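Local coordinates for protein prolyl oligopeptidase (Novosphingobium capsulatum, PDB 1YR2) that acts as a serine-type oligopeptidase, probably hydrolysing oligopeptides on the carboxyl side of proline and, much less readily, of alanine, at residues A[57-60]-A[61-64]; A[601-604]-A[605-608]. All coordinates share one frame; numbering follows the deposited sequence.

Contact 1: A[57-60]-A[61-64]; sequences VSDP and WRWL
Asp-59 and Arg-62 close a local salt bridge across a type I beta turn, which carries the chain from strand 55-58, the second strand of an N-terminal hairpin, into a 3-10 segment. Pro-60 suits the second position of the turn, since its ring restricts phi, here -73°, to the region a type I turn needs there. With CG anti to its backbone N (chi1 -168°), Asp-59 brings its carboxylate close to Arg-62. The arginine chain bends at chi3, and its guanidinium then offers one side to a single oxygen: NE lies 2.9 Å and NH2 3.1 Å from Asp-59 OD2. That oxygen sits in the guanidinium plane, but the two flat groups are steeply turned, 72° apart, and NE comes in from above the carboxylate plane. Asp-59 OD1 is engaged elsewhere, by Tyr-638 and Lys-668, while Arg-62 NH1 pairs with Glu-50 of strand 49-52. Putting an alanine at Arg-62 removes both N-H donors to Asp-59 OD2 and would probably cost Glu-50 this ion pair. Next door, Pro-60 lays CG over one face of the Trp-61 indole, 3.9 Å from the centroid of its six-membered ring, in a CH-pi contact that matches two apolar surfaces. The indole also packs on helix 664-675, and its NE1 donates to Ser-43 O. Trp-63 CD1, at the ring edge, comes within 3.7 Å of Pro-60 O without a hydrogen bond; Trp-63 NE1 donates instead to Pro-44 O. Asp-59 is buried and meets positive charge on both oxygens. These cationic partners would be expected to favour its ionised form, offset the nearby Asp-603 and fix its rotation, binding the turn to the hydrolase fold that supplies Lys-668.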
loop_
_atom_site.group_PDB
_atom_site.type_symbol
_atom_site.label_atom_id
_atom_site.label_comp_id
_atom_site.label_asym_id
_atom_site.label_seq_id
_atom_site.Cartn_x
_atom_site.Cartn_y
_atom_site.Cartn_z
ATOM N N VAL A 57 20.431 16.602 30.551
ATOM C CA VAL A 57 19.875 16.720 29.204
ATOM C C VAL A 57 19.568 18.165 28.913
ATOM O O VAL A 57 18.738 18.760 29.583
ATOM C CB VAL A 57 18.555 15.993 29.076
ATOM C CG1 VAL A 57 17.977 16.141 27.639
ATOM C CG2 VAL A 57 18.735 14.573 29.428
ATOM N N SER A 58 20.234 18.726 27.910
ATOM C CA SER A 58 19.961 20.065 27.460
ATOM C C SER A 58 18.871 20.090 26.390
ATOM O O SER A 58 18.860 19.257 25.455
ATOM C CB SER A 58 21.253 20.667 26.917
ATOM O OG SER A 58 21.026 21.998 26.459
ATOM N N ASP A 59 17.973 21.078 26.491
ATOM C CA ASP A 59 16.858 21.230 25.553
ATOM C C ASP A 59 16.578 22.706 25.373
ATOM O O ASP A 59 15.589 23.235 25.866
ATOM C CB ASP A 59 15.646 20.451 26.088
ATOM C CG ASP A 59 14.529 20.287 25.081
ATOM O OD1 ASP A 59 14.604 20.851 23.969
ATOM O OD2 ASP A 59 13.533 19.555 25.337
ATOM N N PRO A 60 17.479 23.397 24.697
ATOM C CA PRO A 60 17.387 24.853 24.558
ATOM C C PRO A 60 16.304 25.380 23.631
ATOM O O PRO A 60 16.080 26.606 23.620
ATOM C CB PRO A 60 18.756 25.260 24.023
ATOM C CG PRO A 60 19.458 24.012 23.652
ATOM C CD PRO A 60 18.692 22.838 24.077
ATOM N N TRP A 61 15.684 24.497 22.867
ATOM C CA TRP A 61 14.675 24.892 21.873
ATOM C C TRP A 61 13.299 24.322 22.205
ATOM O O TRP A 61 12.424 24.206 21.347
ATOM C CB TRP A 61 15.136 24.530 20.464
ATOM C CG TRP A 61 16.378 25.305 20.054
ATOM C CD1 TRP A 61 16.445 26.615 19.729
ATOM C CD2 TRP A 61 17.718 24.801 19.983
ATOM N NE1 TRP A 61 17.742 26.964 19.418
ATOM C CE2 TRP A 61 18.545 25.863 19.581
ATOM C CE3 TRP A 61 18.297 23.568 20.248
ATOM C CZ2 TRP A 61 19.929 25.722 19.417
ATOM C CZ3 TRP A 61 19.635 23.413 20.057
ATOM C CH2 TRP A 61 20.457 24.506 19.652
ATOM N N ARG A 62 13.067 24.034 23.480
ATOM C CA ARG A 62 11.764 23.541 23.874
ATOM C C ARG A 62 10.641 24.507 23.477
ATOM O O ARG A 62 9.522 24.083 23.222
ATOM C CB ARG A 62 11.682 23.274 25.362
ATOM C CG ARG A 62 10.476 22.402 25.684
ATOM C CD ARG A 62 10.495 21.751 27.036
ATOM N NE ARG A 62 11.487 20.699 27.106
ATOM C CZ ARG A 62 11.774 20.097 28.227
ATOM N NH1 ARG A 62 11.124 20.419 29.359
ATOM N NH2 ARG A 62 12.718 19.166 28.258
ATOM N N TRP A 63 10.948 25.797 23.429
ATOM C CA TRP A 63 9.953 26.808 23.011
ATOM C C TRP A 63 9.406 26.577 21.591
ATOM O O TRP A 63 8.288 27.005 21.283
ATOM C CB TRP A 63 10.499 28.222 23.180
ATOM C CG TRP A 63 11.681 28.553 22.287
ATOM C CD1 TRP A 63 12.990 28.381 22.572
ATOM C CD2 TRP A 63 11.626 29.103 20.964
ATOM N NE1 TRP A 63 13.768 28.777 21.511
ATOM C CE2 TRP A 63 12.946 29.224 20.504
ATOM C CE3 TRP A 63 10.593 29.518 20.127
ATOM C CZ2 TRP A 63 13.257 29.744 19.240
ATOM C CZ3 TRP A 63 10.905 30.041 18.870
ATOM C CH2 TRP A 63 12.217 30.138 18.441
ATOM N N LEU A 64 10.187 25.912 20.740
ATOM C CA LEU A 64 9.763 25.584 19.375
ATOM C C LEU A 64 8.711 24.457 19.327
ATOM O O LEU A 64 8.161 24.144 18.258
ATOM C CB LEU A 64 10.963 25.260 18.494
ATOM C CG LEU A 64 11.682 26.466 17.908
ATOM C CD1 LEU A 64 12.987 25.993 17.332
ATOM C CD2 LEU A 64 10.880 27.149 16.864
#

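Contact 2: A[601-604]-A[605-608]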
loop_
_atom_site.group_PDB
_atom_site.type_symbol
_atom_site.label_atom_id
_atom_site.label_comp_id
_atom_site.label_asym_id
_atom_site.label_seq_id
_atom_site.Cartn_x
_atom_site.Cartn_y
_atom_site.Cartn_z
ATOM N N VAL A 601 10.306 11.807 13.831
ATOM C CA VAL A 601 10.265 11.807 15.296
ATOM C C VAL A 601 11.686 12.062 15.856
ATOM O O VAL A 601 12.414 11.133 16.157
ATOM C CB VAL A 601 9.684 10.451 15.845
ATOM C CG1 VAL A 601 9.382 10.569 17.288
ATOM C CG2 VAL A 601 8.408 10.039 15.073
ATOM N N MET A 602 12.065 13.320 16.001
ATOM C CA MET A 602 13.459 13.698 16.256
ATOM C C MET A 602 13.819 13.807 17.739
ATOM O O MET A 602 14.961 13.569 18.088
ATOM C CB MET A 602 13.813 14.988 15.504
ATOM C CG MET A 602 13.545 14.910 13.996
ATOM S SD MET A 602 14.231 13.358 13.217
ATOM C CE MET A 602 14.787 14.071 11.642
ATOM N N ASP A 603 12.842 14.132 18.588
ATOM C CA ASP A 603 13.064 14.136 20.019
ATOM C C ASP A 603 12.422 12.878 20.630
ATOM O O ASP A 603 11.232 12.821 20.918
ATOM C CB ASP A 603 12.529 15.413 20.652
ATOM C CG ASP A 603 12.904 15.523 22.149
ATOM O OD1 ASP A 603 13.173 14.454 22.803
ATOM O OD2 ASP A 603 12.917 16.616 22.755
ATOM N N MET A 604 13.236 11.856 20.756
ATOM C CA MET A 604 12.807 10.535 21.205
ATOM C C MET A 604 12.714 10.448 22.712
ATOM O O MET A 604 12.323 9.407 23.249
ATOM C CB MET A 604 13.805 9.500 20.689
ATOM C CG MET A 604 13.771 9.316 19.187
ATOM S SD MET A 604 12.163 8.790 18.551
ATOM C CE MET A 604 11.892 7.270 19.399
ATOM N N LEU A 605 13.072 11.523 23.407
ATOM C CA LEU A 605 12.883 11.591 24.842
ATOM C C LEU A 605 11.526 12.176 25.208
ATOM O O LEU A 605 11.072 11.964 26.334
ATOM C CB LEU A 605 14.002 12.399 25.522
ATOM C CG LEU A 605 15.418 11.936 25.242
ATOM C CD1 LEU A 605 16.396 12.785 26.115
ATOM C CD2 LEU A 605 15.547 10.488 25.511
ATOM N N ARG A 606 10.913 12.914 24.264
ATOM C CA ARG A 606 9.667 13.618 24.519
ATOM C C ARG A 606 8.523 13.251 23.552
ATOM O O ARG A 606 7.484 13.915 23.542
ATOM C CB ARG A 606 9.932 15.130 24.478
ATOM C CG ARG A 606 10.747 15.633 25.647
ATOM C CD ARG A 606 11.085 17.105 25.562
ATOM N NE ARG A 606 9.888 17.954 25.570
ATOM C CZ ARG A 606 9.142 18.191 26.633
ATOM N NH1 ARG A 606 9.410 17.653 27.808
ATOM N NH2 ARG A 606 8.103 18.982 26.531
ATOM N N PHE A 607 8.684 12.207 22.760
ATOM C CA PHE A 607 7.704 11.878 21.697
ATOM C C PHE A 607 6.319 11.561 22.265
ATOM O O PHE A 607 5.289 11.903 21.666
ATOM C CB PHE A 607 8.182 10.704 20.841
ATOM C CG PHE A 607 8.144 9.394 21.553
ATOM C CD1 PHE A 607 6.982 8.660 21.582
ATOM C CD2 PHE A 607 9.260 8.879 22.183
ATOM C CE1 PHE A 607 6.917 7.467 22.237
ATOM C CE2 PHE A 607 9.191 7.697 22.839
ATOM C CZ PHE A 607 7.993 7.001 22.892
ATOM N N ASP A 608 6.303 11.000 23.454
ATOM C CA ASP A 608 5.052 10.644 24.106
ATOM C C ASP A 608 4.333 11.787 24.842
ATOM O O ASP A 608 3.286 11.558 25.444
ATOM C CB ASP A 608 5.261 9.456 25.018
ATOM C CG ASP A 608 6.042 9.798 26.269
ATOM O OD1 ASP A 608 6.899 10.729 26.268
ATOM O OD2 ASP A 608 5.888 9.115 27.291
#
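Asp-603 folds back onto the backbone of Leu-605 and Arg-606, closing an Asx turn in the loop after strand 594-598. From CB, a chi1 of -173° sets CG beside the carbonyl carbon, which lays the carboxylate along the backbone of the residues that follow. Asp-603 CG comes to 3.8 Å from Arg-606 CB. Asp-603 OD1 then accepts from Leu-605 N at 3.0 Å, met nearly head-on to its C-O bond; this is the bond that defines the turn. The same oxygen takes a weak second bond from Arg-606 N at 3.1 Å, with an N-H...O angle of only 124°. A short acid suits this place because its carboxylate can reach amides so close along the chain. Asp-603 OD2 rests 3.4 Å from Arg-606 CD, but its salt bridge is with Lys-668. The arginine's own NE lies 4.3 Å from Asp-603 OD2, beyond a salt bridge, and pairs instead with Glu-65. Apolar groups pack nearby: Val-601 CG1 lies 3.8 Å from Phe-607 CB, and Met-604 CE 4.2 Å from Phe-607 CD2. Met-604 O, buried with no polar partner in the model, lies against the Phe-607 ring edge. Phe-607 stands edge-to-face with Tyr-620 of helix 617-620, Leu-605 packs on helix 626-633, and Lys-668 reaches the acid from helix 664-675.

How the contacts relate
Both contacts are buried turns, and where they touch they join the N-terminal segment, which in this family belongs to the catalytic domain, to the loop after strand 594-598. The centre of contact 1 lies about 37 Å and that of contact 2 about 27 Å from the centre of the chain; in each the arginine is partly exposed. At the junction Asp-59 OD2 is 4.0 Å from Asp-603 OD2, a closeness that Lys-668 of helix 664-675, their shared cation, probably eases. Arg-62 CZ packs 3.4 Å from Arg-606 NH1, and Val-57 CG1 lies 4.0 Å from Leu-605 CD1. Contact 1 relies on side-chain charge, contact 2 on backbone amides.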